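Local coordinates for uncharacterized ATP-binding protein MJECL15 (Methanocaldococcus jannaschii, PDB 3H92) that is of unknown function but probably binds ATP through another part of the polypeptide, the fragment here being a C-terminal domain of the helix-turn-helix clan, at residues K57-I60 with F61-E65. Residues are numbered along the deposited sequence; the frame is centred on the assembly and turned at random.
Sequences KIRI and FLIKE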
ATOM      1  N   LYS A  57       5.537   3.302 -10.901  1.00 34.25           N
ATOM      2  CA  LYS A  57       5.811   4.434 -10.063  1.00 34.81           C
ATOM      3  C   LYS A  57       5.158   4.197  -8.696  1.00 34.26           C
ATOM      4  O   LYS A  57       5.729   4.509  -7.653  1.00 35.21           O
ATOM      5  CB  LYS A  57       5.251   5.700 -10.697  1.00 35.79           C
ATOM      6  CG  LYS A  57       6.228   6.545 -11.516  1.00 39.39           C
ATOM      7  CD  LYS A  57       5.640   7.997 -11.847  1.00 44.19           C
ATOM      8  CE  LYS A  57       6.148   8.553 -13.248  1.00 45.53           C
ATOM      9  NZ  LYS A  57       5.476   9.816 -13.769  1.00 47.35           N
ATOM     10  N   ILE A  58       3.956   3.632  -8.705  1.00 33.02           N
ATOM     11  CA  ILE A  58       3.172   3.480  -7.494  1.00 31.96           C
ATOM     12  C   ILE A  58       3.759   2.374  -6.684  1.00 31.55           C
ATOM     13  O   ILE A  58       3.941   2.540  -5.482  1.00 30.62           O
ATOM     14  CB  ILE A  58       1.701   3.233  -7.809  1.00 31.87           C
ATOM     15  CG1 ILE A  58       1.148   4.478  -8.500  1.00 34.25           C
ATOM     16  CG2 ILE A  58       0.890   2.992  -6.581  1.00 31.54           C
ATOM     17  CD1 ILE A  58      -0.359   4.563  -8.406  1.00 37.75           C
ATOM     18  N   ARG A  59       4.091   1.258  -7.318  1.00 31.10           N
ATOM     19  CA  ARG A  59       4.710   0.168  -6.561  1.00 32.28           C
ATOM     20  C   ARG A  59       5.992   0.615  -5.913  1.00 30.86           C
ATOM     21  O   ARG A  59       6.234   0.319  -4.764  1.00 30.95           O
ATOM     22  CB  ARG A  59       4.966  -1.116  -7.390  1.00 32.97           C
ATOM     23  CG  ARG A  59       6.312  -1.166  -8.087  1.00 37.39           C
ATOM     24  CD  ARG A  59       6.686  -2.516  -8.525  1.00 40.27           C
ATOM     25  NE  ARG A  59       7.148  -2.524  -9.906  1.00 42.79           N
ATOM     26  CZ  ARG A  59       6.383  -2.794 -10.981  1.00 45.40           C
ATOM     27  NH1 ARG A  59       6.970  -2.810 -12.167  1.00 43.55           N
ATOM     28  NH2 ARG A  59       5.046  -3.041 -10.918  1.00 45.33           N
ATOM     29  N   ILE A  60       6.816   1.312  -6.666  1.00 30.00           N
ATOM     30  CA  ILE A  60       8.059   1.767  -6.158  1.00 29.45           C
ATOM     31  C   ILE A  60       7.853   2.602  -4.898  1.00 29.96           C
ATOM     32  O   ILE A  60       8.526   2.426  -3.889  1.00 29.31           O
ATOM     33  CB  ILE A  60       8.752   2.593  -7.225  1.00 29.97           C
ATOM     34  CG1 ILE A  60       9.398   1.683  -8.248  1.00 29.80           C
ATOM     35  CG2 ILE A  60       9.839   3.440  -6.630  1.00 30.67           C
ATOM     36  CD1 ILE A  60      10.183   2.457  -9.301  1.00 34.27           C
ATOM     37  N   PHE A  61       6.870   3.485  -4.951  1.00 30.30           N
ATOM     38  CA  PHE A  61       6.549   4.362  -3.842  1.00 29.94           C
ATOM     39  C   PHE A  61       6.059   3.627  -2.604  1.00 29.85           C
ATOM     40  O   PHE A  61       6.492   3.845  -1.482  1.00 28.53           O
ATOM     41  CB  PHE A  61       5.491   5.360  -4.329  1.00 30.46           C
ATOM     42  CG  PHE A  61       4.981   6.255  -3.260  1.00 32.47           C
ATOM     43  CD1 PHE A  61       5.737   7.329  -2.833  1.00 34.24           C
ATOM     44  CD2 PHE A  61       3.761   5.985  -2.628  1.00 34.19           C
ATOM     45  CE1 PHE A  61       5.286   8.163  -1.804  1.00 33.48           C
ATOM     46  CE2 PHE A  61       3.317   6.780  -1.597  1.00 30.77           C
ATOM     47  CZ  PHE A  61       4.077   7.871  -1.180  1.00 33.81           C
ATOM     48  N   LEU A  62       5.119   2.734  -2.816  1.00 30.59           N
ATOM     49  CA  LEU A  62       4.548   1.949  -1.731  1.00 30.22           C
ATOM     50  C   LEU A  62       5.506   0.990  -1.097  1.00 30.25           C
ATOM     51  O   LEU A  62       5.351   0.627   0.043  1.00 31.47           O
ATOM     52  CB  LEU A  62       3.348   1.186  -2.275  1.00 30.19           C
ATOM     53  CG  LEU A  62       2.184   2.085  -2.687  1.00 29.29           C
ATOM     54  CD1 LEU A  62       1.049   1.201  -3.215  1.00 31.89           C
ATOM     55  CD2 LEU A  62       1.719   2.934  -1.489  1.00 31.22           C
ATOM     56  N   ILE A  63       6.486   0.551  -1.863  1.00 30.99           N
ATOM     57  CA  ILE A  63       7.559  -0.275  -1.337  1.00 31.46           C
ATOM     58  C   ILE A  63       8.463   0.610  -0.488  1.00 32.50           C
ATOM     59  O   ILE A  63       8.786   0.269   0.660  1.00 32.39           O
ATOM     60  CB  ILE A  63       8.395  -0.917  -2.517  1.00 31.77           C
ATOM     61  CG1 ILE A  63       7.665  -2.108  -3.138  1.00 31.32           C
ATOM     62  CG2 ILE A  63       9.835  -1.350  -2.078  1.00 31.03           C
ATOM     63  CD1 ILE A  63       8.220  -2.553  -4.435  1.00 26.98           C
ATOM     64  N   LYS A  64       8.918   1.724  -1.080  1.00 33.46           N
ATOM     65  CA  LYS A  64       9.748   2.704  -0.386  1.00 34.83           C
ATOM     66  C   LYS A  64       9.109   3.116   0.953  1.00 34.63           C
ATOM     67  O   LYS A  64       9.786   3.284   1.944  1.00 35.51           O
ATOM     68  CB  LYS A  64      10.012   3.916  -1.300  1.00 35.61           C
ATOM     69  CG  LYS A  64      10.360   5.270  -0.612  1.00 40.04           C
ATOM     70  CD  LYS A  64      10.250   6.576  -1.584  1.00 45.51           C
ATOM     71  CE  LYS A  64       9.306   7.758  -1.051  1.00 46.29           C
ATOM     72  NZ  LYS A  64       9.468   9.152  -1.648  1.00 49.37           N
ATOM     73  N   GLU A  65       7.805   3.226   0.982  1.00 34.03           N
ATOM     74  CA  GLU A  65       7.099   3.698   2.143  1.00 34.18           C
ATOM     75  C   GLU A  65       6.630   2.587   3.050  1.00 33.55           C
ATOM     76  O   GLU A  65       5.801   2.783   3.917  1.00 33.32           O
ATOM     77  CB  GLU A  65       5.920   4.509   1.653  1.00 34.35           C
ATOM     78  CG  GLU A  65       6.375   5.695   0.855  1.00 36.67           C
ATOM     79  CD  GLU A  65       7.016   6.782   1.731  1.00 42.35           C
ATOM     80  OE1 GLU A  65       6.978   6.708   3.005  1.00 45.58           O
ATOM     81  OE2 GLU A  65       7.577   7.731   1.126  1.00 46.35           O
TER
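Ile58 and Leu62, one helical turn apart, lie side by side and point the same way, with Ile58 CG2 resting 3.8 Å from Leu62 CD1. They are a compact example of i to i+4 pairing on the buried face of helix 56-64. In Ile58, a chi1 of -64° sets CG1 beside the backbone N and leaves CG2 anti to it, where that methyl lies alongside the leucine branch. The same two residues share a backbone hydrogen bond, Leu62 N to Ile58 O at 2.9 Å, whose N-H points almost straight at the oxygen (171°). Leu62 CG also packs 3.3 Å from Ile58 O.

Three more i to i+4 bonds continue the helical pattern: Phe61 N to Lys57 O, Ile63 N to Arg59 O and Lys64 N to Ile60 O. Ile63 runs alongside the Arg59 carbonyl, its CD1 3.5 Å from Arg59 O, on a more exposed flank. Next in the series, the backbone N-H of Glu65 bonds to Phe61 O, though Glu65 is the first residue to leave helical geometry; its CG covers one face of the Phe61 ring, 3.7 Å above the plane and toward the rim. A long salt bridge joins Lys64 NZ to Glu65 OE2.

Around helix 56-64, Phe61 and Leu62 pack on Leu20 of helix 8-27, while Ile58 and Leu62 meet Ala39 and Leu40, respectively, of helix 33-45. Ile63 reaches Leu70 of strand 68-71, tying the helix to the edge of the small antiparallel sheet.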